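Protein (CD58) (Homo sapiens, PDB 1CCZ) binds the lymphocyte adhesion receptor CD2 as its cell-surface ligand, LFA-3, and so probably helps T cells adhere to the cells they meet. Local coordinates at residues L110-L115 against V120-Y125; D33-L38 against G60-Y65; F43-F46 against R52-L55; H130-R135 against M139-T144. One frame throughout, in Å; residues are numbered along the deposited sequence.

Contact 1: L110-L115 against V120-Y125; sequences LTCEVL and VELKLY
Leu-122 lies over the far end of strand 110-113, its two methyl branches working separately. CD1 sits against the backbone, 3.5 Å from the carbonyl O of Cys-112, while CD2 turns to the side chains and comes within 3.7 Å of Val-114 CG1. The leucine and that valine run alongside each other, pointing opposite ways. With CG anti to its own carbonyl carbon (chi1 -73°), Leu-122 can also bring CD2 to 4.1 Å from Cys-112 SG, the sulfur that forms the disulfide with Cys-152 on strand 150-156. Val-114 has a second partner: its CG1 and Val-120 CG1 reach toward each other tip to tip, 3.7 Å apart. At the other end of the contact Leu-110 CD1 and Leu-124 CD1 meet more loosely, at 4.3 Å. The two strands belong to different sheets of an immunoglobulin-type sandwich, so the contact spans the gap between the layers; their axes pass 8.2 Å apart, at 143°. Met-139 on strand 138-142 touches Leu-122 and Leu-124 and continues the same apolar layer. Glu-121 and Lys-123 stand on the other side of their strand and pair with each other through Lys-123 NZ and Glu-121 OE2, 2.7 Å apart. Between the sheets, then, the two segments are held by dispersion and burial of methyl groups, and the disulfide from Cys-112 to Cys-152 ties the two sheets covalently beside them.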
loop_
_atom_site.group_PDB
_atom_site.type_symbol
_atom_site.label_atom_id
_atom_site.label_comp_id
_atom_site.label_asym_id
_atom_site.label_seq_id
_atom_site.Cartn_x
_atom_site.Cartn_y
_atom_site.Cartn_z
ATOM N N LEU A 110 -2.622 15.341 -24.426
ATOM C CA LEU A 110 -1.679 15.367 -23.322
ATOM C C LEU A 110 -1.652 13.965 -22.708
ATOM O O LEU A 110 -2.701 13.360 -22.515
ATOM C CB LEU A 110 -2.179 16.389 -22.302
ATOM C CG LEU A 110 -1.770 16.575 -20.837
ATOM C CD1 LEU A 110 -1.495 15.265 -20.147
ATOM C CD2 LEU A 110 -0.582 17.492 -20.803
ATOM N N THR A 111 -0.464 13.438 -22.422
ATOM C CA THR A 111 -0.360 12.122 -21.799
ATOM C C THR A 111 0.435 12.208 -20.513
ATOM O O THR A 111 1.417 12.948 -20.427
ATOM C CB THR A 111 0.349 11.106 -22.681
ATOM O OG1 THR A 111 -0.398 10.921 -23.882
ATOM C CG2 THR A 111 0.482 9.765 -21.945
ATOM N N CYS A 112 -0.008 11.457 -19.511
ATOM C CA CYS A 112 0.674 11.393 -18.232
ATOM C C CYS A 112 0.996 9.912 -18.008
ATOM O O CYS A 112 0.204 9.048 -18.370
ATOM C CB CYS A 112 -0.219 11.899 -17.102
ATOM S SG CYS A 112 0.617 11.656 -15.504
ATOM N N GLU A 113 2.156 9.612 -17.439
ATOM C CA GLU A 113 2.510 8.228 -17.174
ATOM C C GLU A 113 3.382 8.153 -15.940
ATOM O O GLU A 113 3.922 9.161 -15.486
ATOM C CB GLU A 113 3.230 7.637 -18.369
ATOM C CG GLU A 113 4.593 8.233 -18.610
ATOM C CD GLU A 113 5.466 7.319 -19.446
ATOM O OE1 GLU A 113 5.024 6.910 -20.534
ATOM O OE2 GLU A 113 6.596 7.005 -19.011
ATOM N N VAL A 114 3.511 6.962 -15.370
ATOM C CA VAL A 114 4.327 6.803 -14.178
ATOM C C VAL A 114 4.892 5.405 -14.306
ATOM O O VAL A 114 4.187 4.490 -14.726
ATOM C CB VAL A 114 3.485 7.007 -12.864
ATOM C CG1 VAL A 114 2.431 5.916 -12.705
ATOM C CG2 VAL A 114 4.412 7.060 -11.648
ATOM N N LEU A 115 6.177 5.255 -13.989
ATOM C CA LEU A 115 6.860 3.965 -14.119
ATOM C C LEU A 115 6.634 2.975 -12.986
ATOM O O LEU A 115 6.226 1.843 -13.212
ATOM C CB LEU A 115 8.373 4.178 -14.279
ATOM C CG LEU A 115 9.220 2.938 -14.582
ATOM C CD1 LEU A 115 8.736 2.287 -15.865
ATOM C CD2 LEU A 115 10.689 3.346 -14.696
ATOM N N VAL A 120 -1.685 1.578 -9.137
ATOM C CA VAL A 120 -1.605 3.003 -9.277
ATOM C C VAL A 120 -2.812 3.586 -10.009
ATOM O O VAL A 120 -3.405 2.961 -10.885
ATOM C CB VAL A 120 -0.309 3.356 -10.056
ATOM C CG1 VAL A 120 -0.211 4.855 -10.314
ATOM C CG2 VAL A 120 0.889 2.868 -9.278
ATOM N N GLU A 121 -3.154 4.803 -9.623
ATOM C CA GLU A 121 -4.210 5.556 -10.255
ATOM C C GLU A 121 -3.540 6.888 -10.634
ATOM O O GLU A 121 -2.804 7.465 -9.832
ATOM C CB GLU A 121 -5.327 5.817 -9.255
ATOM C CG GLU A 121 -6.551 6.435 -9.848
ATOM C CD GLU A 121 -7.734 6.392 -8.890
ATOM O OE1 GLU A 121 -8.308 5.283 -8.682
ATOM O OE2 GLU A 121 -8.079 7.469 -8.347
ATOM N N LEU A 122 -3.769 7.357 -11.852
ATOM C CA LEU A 122 -3.236 8.641 -12.292
ATOM C C LEU A 122 -4.429 9.602 -12.245
ATOM O O LEU A 122 -5.543 9.244 -12.665
ATOM C CB LEU A 122 -2.706 8.542 -13.724
ATOM C CG LEU A 122 -1.383 7.783 -13.888
ATOM C CD1 LEU A 122 -1.006 7.747 -15.365
ATOM C CD2 LEU A 122 -0.280 8.452 -13.052
ATOM N N LYS A 123 -4.212 10.803 -11.719
ATOM C CA LYS A 123 -5.272 11.800 -11.630
ATOM C C LYS A 123 -4.791 13.066 -12.329
ATOM O O LYS A 123 -3.673 13.520 -12.082
ATOM C CB LYS A 123 -5.571 12.085 -10.171
ATOM C CG LYS A 123 -6.003 10.855 -9.426
ATOM C CD LYS A 123 -6.151 11.177 -7.973
ATOM C CE LYS A 123 -7.578 10.967 -7.521
ATOM N NZ LYS A 123 -7.757 9.679 -6.757
ATOM N N LEU A 124 -5.618 13.628 -13.210
ATOM C CA LEU A 124 -5.227 14.826 -13.944
ATOM C C LEU A 124 -6.032 16.057 -13.544
ATOM O O LEU A 124 -7.255 15.989 -13.366
ATOM C CB LEU A 124 -5.371 14.584 -15.441
ATOM C CG LEU A 124 -4.846 15.670 -16.378
ATOM C CD1 LEU A 124 -3.341 15.768 -16.297
ATOM C CD2 LEU A 124 -5.284 15.342 -17.795
ATOM N N TYR A 125 -5.328 17.180 -13.401
ATOM C CA TYR A 125 -5.935 18.463 -13.038
ATOM C C TYR A 125 -5.450 19.582 -13.957
ATOM O O TYR A 125 -4.336 19.537 -14.464
ATOM C CB TYR A 125 -5.573 18.842 -11.604
ATOM C CG TYR A 125 -5.840 17.760 -10.596
ATOM C CD1 TYR A 125 -4.948 16.698 -10.431
ATOM C CD2 TYR A 125 -6.969 17.810 -9.775
ATOM C CE1 TYR A 125 -5.169 15.709 -9.460
ATOM C CE2 TYR A 125 -7.207 16.830 -8.806
ATOM C CZ TYR A 125 -6.300 15.788 -8.653
ATOM O OH TYR A 125 -6.508 14.843 -7.681
#

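Contact 2: D33-L38 against G60-Y65; sequences DKVAEL and GSLTIY
CG1 of Val-35 stands anti to the backbone N (chi1 163°), and Leu-62 likewise has its CG anti to N (chi1 179°); these two choices send the branched ends toward one another across the gap between the strands. Val-35 CG1 meets Leu-62 CD2 at 3.9 Å, the two side chains crossing obliquely. The other branch of the leucine goes to the neighbouring residue, where Leu-62 CD1 lies 4.4 Å from Ala-36 CB, a looser touch. One leucine therefore spreads its two methyls over two successive residues of strand 33-39.

That two neighbours in one strand both point at the same leucine is explained by a classic beta bulge: Val-35 and Ala-36 together face Trp-28 of strand 26-30, and both bond to its backbone. The psi of -53° at Val-35 marks the kink. Strand 33-39 belongs to the six-stranded sheet and strand 62-64 to the three-stranded one, so the contact joins the two layers of the N-terminal domain, which has the sandwich build of an immunoglobulin-like domain. Trp-28 also reaches the second segment, packing on Leu-62 and giving its NE1 to the carbonyl O of Gly-60. Val-53 touches both Ala-36 and Leu-62, filling in beside them from strand 53-55.

On the other side of strand 33-39, Lys-34 NZ bonds Glu-37 OE1 at 3.1 Å, approaching on the syn side and 22° out of the carboxylate plane. The other carboxylate oxygen, Glu-37 OE2, forms a salt bridge with Arg-44 NH1.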
loop_
_atom_site.group_PDB
_atom_site.type_symbol
_atom_site.label_atom_id
_atom_site.label_comp_id
_atom_site.label_asym_id
_atom_site.label_seq_id
_atom_site.Cartn_x
_atom_site.Cartn_y
_atom_site.Cartn_z
ATOM N N ASP A 33 -0.358 -21.404 7.514
ATOM C CA ASP A 33 0.956 -21.720 8.044
ATOM C C ASP A 33 1.353 -20.778 9.163
ATOM O O ASP A 33 0.949 -19.617 9.176
ATOM C CB ASP A 33 1.977 -21.702 6.921
ATOM C CG ASP A 33 1.516 -22.511 5.732
ATOM O OD1 ASP A 33 1.385 -23.751 5.862
ATOM O OD2 ASP A 33 1.260 -21.907 4.667
ATOM N N LYS A 34 2.131 -21.299 10.111
ATOM C CA LYS A 34 2.568 -20.535 11.269
ATOM C C LYS A 34 3.568 -19.462 10.902
ATOM O O LYS A 34 4.457 -19.674 10.087
ATOM C CB LYS A 34 3.187 -21.469 12.318
ATOM C CG LYS A 34 2.181 -22.332 13.070
ATOM C CD LYS A 34 2.702 -22.720 14.457
ATOM C CE LYS A 34 3.622 -23.933 14.426
ATOM N NZ LYS A 34 4.039 -24.316 15.818
ATOM N N VAL A 35 3.415 -18.309 11.530
ATOM C CA VAL A 35 4.288 -17.174 11.296
ATOM C C VAL A 35 5.172 -16.982 12.534
ATOM O O VAL A 35 6.386 -16.932 12.444
ATOM C CB VAL A 35 3.428 -15.888 11.047
ATOM C CG1 VAL A 35 4.266 -14.628 11.224
ATOM C CG2 VAL A 35 2.814 -15.941 9.665
ATOM N N ALA A 36 4.538 -16.884 13.695
ATOM C CA ALA A 36 5.248 -16.675 14.942
ATOM C C ALA A 36 4.312 -17.050 16.067
ATOM O O ALA A 36 3.090 -17.091 15.876
ATOM C CB ALA A 36 5.628 -15.217 15.080
ATOM N N GLU A 37 4.876 -17.285 17.246
ATOM C CA GLU A 37 4.071 -17.661 18.402
ATOM C C GLU A 37 4.738 -17.346 19.734
ATOM O O GLU A 37 5.944 -17.156 19.800
ATOM C CB GLU A 37 3.780 -19.167 18.341
ATOM C CG GLU A 37 4.976 -19.995 18.695
ATOM C CD GLU A 37 4.826 -21.462 18.358
ATOM O OE1 GLU A 37 3.921 -21.838 17.596
ATOM O OE2 GLU A 37 5.633 -22.257 18.859
ATOM N N LEU A 38 3.915 -17.242 20.773
ATOM C CA LEU A 38 4.344 -17.072 22.162
ATOM C C LEU A 38 3.646 -18.313 22.728
ATOM O O LEU A 38 2.426 -18.331 22.906
ATOM C CB LEU A 38 3.764 -15.817 22.803
ATOM C CG LEU A 38 4.468 -14.511 22.424
ATOM C CD1 LEU A 38 3.779 -13.345 23.113
ATOM C CD2 LEU A 38 5.942 -14.575 22.823
ATOM N N GLY A 60 -0.332 -9.110 21.899
ATOM C CA GLY A 60 -0.257 -10.141 20.888
ATOM C C GLY A 60 -0.066 -9.534 19.510
ATOM O O GLY A 60 -0.057 -10.251 18.524
ATOM N N SER A 61 0.092 -8.216 19.442
ATOM C CA SER A 61 0.295 -7.509 18.168
ATOM C C SER A 61 1.554 -7.986 17.462
ATOM O O SER A 61 2.606 -8.129 18.082
ATOM C CB SER A 61 0.420 -5.994 18.401
ATOM O OG SER A 61 -0.837 -5.398 18.655
ATOM N N LEU A 62 1.445 -8.206 16.154
ATOM C CA LEU A 62 2.573 -8.667 15.347
ATOM C C LEU A 62 3.128 -7.569 14.454
ATOM O O LEU A 62 2.362 -6.864 13.791
ATOM C CB LEU A 62 2.144 -9.835 14.450
ATOM C CG LEU A 62 3.212 -10.419 13.522
ATOM C CD1 LEU A 62 4.238 -11.130 14.371
ATOM C CD2 LEU A 62 2.603 -11.383 12.542
ATOM N N THR A 63 4.452 -7.415 14.448
ATOM C CA THR A 63 5.104 -6.452 13.577
ATOM C C THR A 63 5.975 -7.261 12.621
ATOM O O THR A 63 6.749 -8.101 13.060
ATOM C CB THR A 63 5.989 -5.467 14.351
ATOM O OG1 THR A 63 5.163 -4.620 15.150
ATOM C CG2 THR A 63 6.783 -4.581 13.379
ATOM N N ILE A 64 5.813 -7.037 11.319
ATOM C CA ILE A 64 6.602 -7.726 10.300
ATOM C C ILE A 64 7.546 -6.699 9.658
ATOM O O ILE A 64 7.103 -5.649 9.189
ATOM C CB ILE A 64 5.708 -8.311 9.197
ATOM C CG1 ILE A 64 4.658 -9.225 9.813
ATOM C CG2 ILE A 64 6.562 -9.064 8.182
ATOM C CD1 ILE A 64 3.667 -9.788 8.822
ATOM N N TYR A 65 8.842 -6.993 9.645
ATOM C CA TYR A 65 9.821 -6.075 9.071
ATOM C C TYR A 65 10.246 -6.517 7.689
ATOM O O TYR A 65 10.042 -7.672 7.294
ATOM C CB TYR A 65 11.061 -5.975 9.969
ATOM C CG TYR A 65 10.752 -5.493 11.364
ATOM C CD1 TYR A 65 10.651 -4.130 11.645
ATOM C CD2 TYR A 65 10.553 -6.405 12.411
ATOM C CE1 TYR A 65 10.358 -3.678 12.931
ATOM C CE2 TYR A 65 10.260 -5.966 13.707
ATOM C CZ TYR A 65 10.165 -4.609 13.958
ATOM O OH TYR A 65 9.885 -4.176 15.229
#

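Contact 3: F43-F46 against R52-L55; sequences FRAF and RVYL
Val-53 meets two residues of strand 43-45 with a single methyl, CG2. Its CG1 is anti to the carbonyl carbon (chi1 -60°), which puts CG2 between the backbone N and the carbonyl carbon, 3.7 Å from Ala-45 CB. The same methyl reaches Phe-43, whose CZ is 4.0 Å away, and it arrives at the edge of the ring, near its plane. Small Ala-45 and the far end of the phenylalanine thus share one valine methyl between them. Two residues on, Leu-55 points back toward Phe-43: its CB lies 3.8 Å from Phe-43 CE1, approaching the ring obliquely, and its CD2 follows at 4.2 Å from the same CE1. The ring reaches both aliphatic residues because its CG is anti to the backbone N (chi1 164°), which carries it out toward strand 53-55. The pairing Ala-45 with Val-53 and Phe-43 with Leu-55 steps along strands that run at 150° with axes 8.5 Å apart, the contact being made of apolar side chains alone. Strand 42-45 is the outermost strand of the six-stranded sheet and strand 53-55 an outermost strand of the three-stranded one, so the chain here passes from one layer of the sandwich to the other. Leu-38 of strand 33-39 packs on both Phe-43 and Leu-55, Trp-28 and Val-26 of strand 26-30 lie against Leu-55, and the backbone of Tyr-54 bonds to Thr-63 of strand 62-64.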
loop_
_atom_site.group_PDB
_atom_site.type_symbol
_atom_site.label_atom_id
_atom_site.label_comp_id
_atom_site.label_asym_id
_atom_site.label_seq_id
_atom_site.Cartn_x
_atom_site.Cartn_y
_atom_site.Cartn_z
ATOM N N PHE A 43 9.278 -17.720 22.684
ATOM C CA PHE A 43 8.938 -17.093 21.430
ATOM C C PHE A 43 9.662 -17.777 20.295
ATOM O O PHE A 43 10.809 -18.212 20.437
ATOM C CB PHE A 43 9.328 -15.624 21.425
ATOM C CG PHE A 43 9.347 -15.041 20.051
ATOM C CD1 PHE A 43 8.174 -14.597 19.458
ATOM C CD2 PHE A 43 10.529 -14.985 19.321
ATOM C CE1 PHE A 43 8.175 -14.107 18.153
ATOM C CE2 PHE A 43 10.541 -14.491 18.003
ATOM C CZ PHE A 43 9.360 -14.052 17.421
ATOM N N ARG A 44 8.987 -17.905 19.163
ATOM C CA ARG A 44 9.645 -18.456 18.000
ATOM C C ARG A 44 8.909 -18.038 16.742
ATOM O O ARG A 44 7.690 -17.864 16.753
ATOM C CB ARG A 44 9.815 -19.980 18.125
ATOM C CG ARG A 44 8.675 -20.824 17.666
ATOM C CD ARG A 44 8.944 -22.299 17.957
ATOM N NE ARG A 44 9.701 -22.514 19.191
ATOM C CZ ARG A 44 9.156 -22.764 20.387
ATOM N NH1 ARG A 44 7.839 -22.832 20.534
ATOM N NH2 ARG A 44 9.936 -22.955 21.445
ATOM N N ALA A 45 9.680 -17.799 15.685
ATOM C CA ALA A 45 9.125 -17.399 14.399
ATOM C C ALA A 45 9.432 -18.538 13.424
ATOM O O ALA A 45 10.294 -19.371 13.691
ATOM C CB ALA A 45 9.751 -16.088 13.937
ATOM N N PHE A 46 8.730 -18.583 12.301
ATOM C CA PHE A 46 8.934 -19.655 11.351
ATOM C C PHE A 46 9.191 -19.174 9.945
ATOM O O PHE A 46 8.860 -18.052 9.582
ATOM C CB PHE A 46 7.715 -20.576 11.323
ATOM C CG PHE A 46 7.275 -21.039 12.675
ATOM C CD1 PHE A 46 6.434 -20.252 13.454
ATOM C CD2 PHE A 46 7.720 -22.250 13.185
ATOM C CE1 PHE A 46 6.046 -20.661 14.726
ATOM C CE2 PHE A 46 7.336 -22.669 14.460
ATOM C CZ PHE A 46 6.499 -21.870 15.228
ATOM N N ARG A 52 12.687 -11.445 11.429
ATOM C CA ARG A 52 12.070 -10.221 10.938
ATOM C C ARG A 52 10.653 -9.946 11.397
ATOM O O ARG A 52 9.886 -9.305 10.682
ATOM C CB ARG A 52 12.143 -10.129 9.418
ATOM C CG ARG A 52 11.510 -11.252 8.676
ATOM C CD ARG A 52 11.243 -10.822 7.268
ATOM N NE ARG A 52 10.455 -11.819 6.557
ATOM C CZ ARG A 52 9.391 -11.531 5.821
ATOM N NH1 ARG A 52 8.998 -10.273 5.708
ATOM N NH2 ARG A 52 8.734 -12.495 5.195
ATOM N N VAL A 53 10.305 -10.440 12.583
ATOM C CA VAL A 53 8.993 -10.170 13.173
ATOM C C VAL A 53 9.184 -9.863 14.664
ATOM O O VAL A 53 10.165 -10.282 15.274
ATOM C CB VAL A 53 7.994 -11.376 13.046
ATOM C CG1 VAL A 53 7.755 -11.730 11.597
ATOM C CG2 VAL A 53 8.517 -12.573 13.798
ATOM N N TYR A 54 8.281 -9.086 15.237
ATOM C CA TYR A 54 8.329 -8.821 16.659
ATOM C C TYR A 54 6.910 -9.062 17.178
ATOM O O TYR A 54 5.932 -8.568 16.615
ATOM C CB TYR A 54 8.741 -7.401 16.969
ATOM C CG TYR A 54 8.372 -7.038 18.394
ATOM C CD1 TYR A 54 8.989 -7.677 19.475
ATOM C CD2 TYR A 54 7.382 -6.082 18.668
ATOM C CE1 TYR A 54 8.633 -7.377 20.783
ATOM C CE2 TYR A 54 7.021 -5.779 19.968
ATOM C CZ TYR A 54 7.654 -6.433 21.020
ATOM O OH TYR A 54 7.304 -6.143 22.311
ATOM N N LEU A 55 6.794 -9.812 18.263
ATOM C CA LEU A 55 5.489 -10.136 18.813
ATOM C C LEU A 55 5.286 -9.523 20.189
ATOM O O LEU A 55 5.972 -9.892 21.150
ATOM C CB LEU A 55 5.359 -11.658 18.892
ATOM C CG LEU A 55 4.017 -12.316 19.204
ATOM C CD1 LEU A 55 2.874 -11.572 18.520
ATOM C CD2 LEU A 55 4.077 -13.755 18.722
#

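Contact 4: H130-R135 against M139-T144; sequences HLRSLR and MSYQWT
Tyr-141 takes a methyl of Leu-131 over one face of its ring, a CH-pi contact across the edge of the second immunoglobulin-type sandwich, where outermost strands of the two sheets come together. Leu-131 CD1 is 3.5 Å from Tyr-141 CZ, and the side chains cross at about a right angle. Next along is Arg-132, modelled in two conformers; in the one described here it runs antiparallel to the side chain of Met-139, whose CG lies over one face of the guanidinium, 3.6 Å from Arg-132 NH1. The sulfur lies further along, with Met-139 SD 3.7 Å from Leu-134 CB. Arg-132 starts with CG between the backbone N and the carbonyl carbon (chi1 65°) and bends at chi3, which swings the guanidinium back over strand 139-142. There, in this conformer, NH1 hydrogen-bonds directly to the carbonyl O of Ser-140.

Further out, a classic beta bulge sets up the first shell: Leu-131 and Arg-132 both face Leu-124 and both bond to its backbone, so both turn toward the opposite sheet. Phe-150 touches Leu-131 and Tyr-141 from strand 150-156. Ser-140 points its CB away, and its hydroxyl is paired with Thr-111 OG1. In the same conformer a water adds a second bridge, accepting from Arg-132 NH1 at 3.0 Å and from Ser-140 N at 2.9 Å. The direct bond from Arg-132 NH1 to Ser-140 O is then 3.0 Å long, in the carbonyl plane and only 5° out of the guanidinium plane.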
loop_
_atom_site.group_PDB
_atom_site.type_symbol
_atom_site.label_atom_id
_atom_site.label_comp_id
_atom_site.label_asym_id
_atom_site.label_seq_id
_atom_site.Cartn_x
_atom_site.Cartn_y
_atom_site.Cartn_z
ATOM N N HIS A 130 -10.395 18.871 -11.444
ATOM C CA HIS A 130 -10.012 17.470 -11.588
ATOM C C HIS A 130 -10.683 16.977 -12.865
ATOM O O HIS A 130 -11.898 16.794 -12.893
ATOM C CB HIS A 130 -10.511 16.674 -10.385
ATOM C CG HIS A 130 -10.336 15.194 -10.521
ATOM N ND1 HIS A 130 -9.259 14.627 -11.160
ATOM C CD2 HIS A 130 -11.106 14.165 -10.102
ATOM C CE1 HIS A 130 -9.369 13.312 -11.132
ATOM N NE2 HIS A 130 -10.482 13.005 -10.494
ATOM N N LEU A 131 -9.891 16.756 -13.916
ATOM C CA LEU A 131 -10.404 16.338 -15.226
ATOM C C LEU A 131 -10.701 14.857 -15.386
ATOM O O LEU A 131 -11.682 14.488 -16.019
ATOM C CB LEU A 131 -9.434 16.770 -16.337
ATOM C CG LEU A 131 -9.095 18.270 -16.423
ATOM C CD1 LEU A 131 -8.000 18.498 -17.465
ATOM C CD2 LEU A 131 -10.334 19.053 -16.801
ATOM N N ARG A 132 -9.825 14.012 -14.852
ATOM C CA ARG A 132 -10.018 12.572 -14.928
ATOM C C ARG A 132 -9.061 11.755 -14.065
ATOM O O ARG A 132 -8.068 12.268 -13.574
ATOM C CB ARG A 132 -9.998 12.090 -16.393
ATOM C CG ARG A 132 -8.722 12.213 -17.201
ATOM C CD ARG A 132 -8.927 11.469 -18.551
ATOM N NE ARG A 132 -9.341 10.070 -18.294
ATOM C CZ ARG A 132 -8.999 8.986 -18.998
ATOM N NH1 ARG A 132 -8.209 9.029 -20.060
ATOM N NH2 ARG A 132 -9.462 7.820 -18.621
ATOM N N SER A 133 -9.434 10.498 -13.825
ATOM C CA SER A 133 -8.653 9.538 -13.043
ATOM C C SER A 133 -8.721 8.225 -13.805
ATOM O O SER A 133 -9.735 7.912 -14.425
ATOM C CB SER A 133 -9.250 9.329 -11.664
ATOM O OG SER A 133 -9.145 10.504 -10.894
ATOM N N LEU A 134 -7.634 7.468 -13.787
ATOM C CA LEU A 134 -7.588 6.188 -14.477
ATOM C C LEU A 134 -6.685 5.251 -13.692
ATOM O O LEU A 134 -5.585 5.627 -13.289
ATOM C CB LEU A 134 -7.045 6.378 -15.890
ATOM C CG LEU A 134 -7.147 5.178 -16.817
ATOM C CD1 LEU A 134 -8.614 4.832 -17.106
ATOM C CD2 LEU A 134 -6.413 5.505 -18.094
ATOM N N ARG A 135 -7.171 4.040 -13.441
ATOM C CA ARG A 135 -6.400 3.040 -12.707
ATOM C C ARG A 135 -5.470 2.394 -13.749
ATOM O O ARG A 135 -5.667 1.261 -14.161
ATOM C CB ARG A 135 -7.364 2.018 -12.093
ATOM C CG ARG A 135 -6.727 0.974 -11.200
ATOM C CD ARG A 135 -7.363 0.953 -9.808
ATOM N NE ARG A 135 -6.479 1.565 -8.817
ATOM C CZ ARG A 135 -6.881 2.154 -7.691
ATOM N NH1 ARG A 135 -8.169 2.222 -7.384
ATOM N NH2 ARG A 135 -5.986 2.690 -6.871
ATOM N N MET A 139 -2.175 7.631 -19.086
ATOM C CA MET A 139 -3.497 8.240 -19.242
ATOM C C MET A 139 -3.366 9.403 -20.189
ATOM O O MET A 139 -2.482 10.219 -20.023
ATOM C CB MET A 139 -3.978 8.767 -17.896
ATOM C CG MET A 139 -5.300 9.537 -17.945
ATOM S SD MET A 139 -5.917 9.901 -16.259
ATOM C CE MET A 139 -4.729 11.104 -15.757
ATOM N N SER A 140 -4.238 9.485 -21.183
ATOM C CA SER A 140 -4.174 10.585 -22.135
ATOM C C SER A 140 -5.416 11.445 -22.040
ATOM O O SER A 140 -6.450 10.999 -21.545
ATOM C CB SER A 140 -4.013 10.040 -23.538
ATOM O OG SER A 140 -2.738 9.431 -23.657
ATOM N N TYR A 141 -5.320 12.678 -22.517
ATOM C CA TYR A 141 -6.447 13.591 -22.436
ATOM C C TYR A 141 -6.358 14.617 -23.549
ATOM O O TYR A 141 -5.300 15.205 -23.776
ATOM C CB TYR A 141 -6.446 14.279 -21.063
ATOM C CG TYR A 141 -7.372 15.467 -20.959
ATOM C CD1 TYR A 141 -8.710 15.317 -20.566
ATOM C CD2 TYR A 141 -6.911 16.752 -21.245
ATOM C CE1 TYR A 141 -9.557 16.426 -20.463
ATOM C CE2 TYR A 141 -7.743 17.855 -21.146
ATOM C CZ TYR A 141 -9.060 17.692 -20.755
ATOM O OH TYR A 141 -9.856 18.815 -20.647
ATOM N N GLN A 142 -7.466 14.810 -24.258
ATOM C CA GLN A 142 -7.515 15.782 -25.347
ATOM C C GLN A 142 -7.946 17.101 -24.706
ATOM O O GLN A 142 -9.060 17.207 -24.184
ATOM C CB GLN A 142 -8.518 15.324 -26.397
ATOM C CG GLN A 142 -7.876 14.681 -27.614
ATOM C CD GLN A 142 -8.456 15.231 -28.908
ATOM O OE1 GLN A 142 -9.679 15.373 -29.034
ATOM N NE2 GLN A 142 -7.595 15.551 -29.866
ATOM N N TRP A 143 -7.069 18.103 -24.715
ATOM C CA TRP A 143 -7.433 19.346 -24.055
ATOM C C TRP A 143 -8.341 20.272 -24.860
ATOM O O TRP A 143 -8.371 20.248 -26.094
ATOM C CB TRP A 143 -6.175 20.096 -23.565
ATOM C CG TRP A 143 -5.288 20.673 -24.641
ATOM C CD1 TRP A 143 -5.515 21.813 -25.375
ATOM C CD2 TRP A 143 -4.022 20.157 -25.083
ATOM N NE1 TRP A 143 -4.472 22.036 -26.244
ATOM C CE2 TRP A 143 -3.540 21.040 -26.092
ATOM C CE3 TRP A 143 -3.247 19.040 -24.729
ATOM C CZ2 TRP A 143 -2.318 20.840 -26.752
ATOM C CZ3 TRP A 143 -2.030 18.841 -25.381
ATOM C CH2 TRP A 143 -1.578 19.740 -26.386
ATOM N N THR A 144 -9.098 21.080 -24.136
ATOM C CA THR A 144 -10.004 22.018 -24.764
ATOM C C THR A 144 -9.399 23.411 -24.657
ATOM O O THR A 144 -9.658 24.265 -25.497
ATOM C CB THR A 144 -11.384 21.983 -24.083
ATOM O OG1 THR A 144 -11.311 22.581 -22.776
ATOM C CG2 THR A 144 -11.851 20.550 -23.944
HETATM O O HOH W 1 -6.257 7.389 -21.598
#

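Overall arrangement
The four contacts form two pairs, one in each sandwich of this elongated molecule. Contacts 2 and 3 come first along the chain, with centres about 5 Å apart; contact 3 lies within the span of chain between the segments of contact 2, and both join the six-stranded sheet to the sheet of strands 13-15, 62-64 and 53-55. Contacts 1 and 4 follow in that order, centres about 8 Å apart, and join the sheet holding strands 109-113 and 138-142 to the one holding 121-126 and 129-134. Between the pairs, centres are about 38 to 46 Å apart, on opposite sides of the chain's centre without touching, so each domain packs its own two sheets together independently.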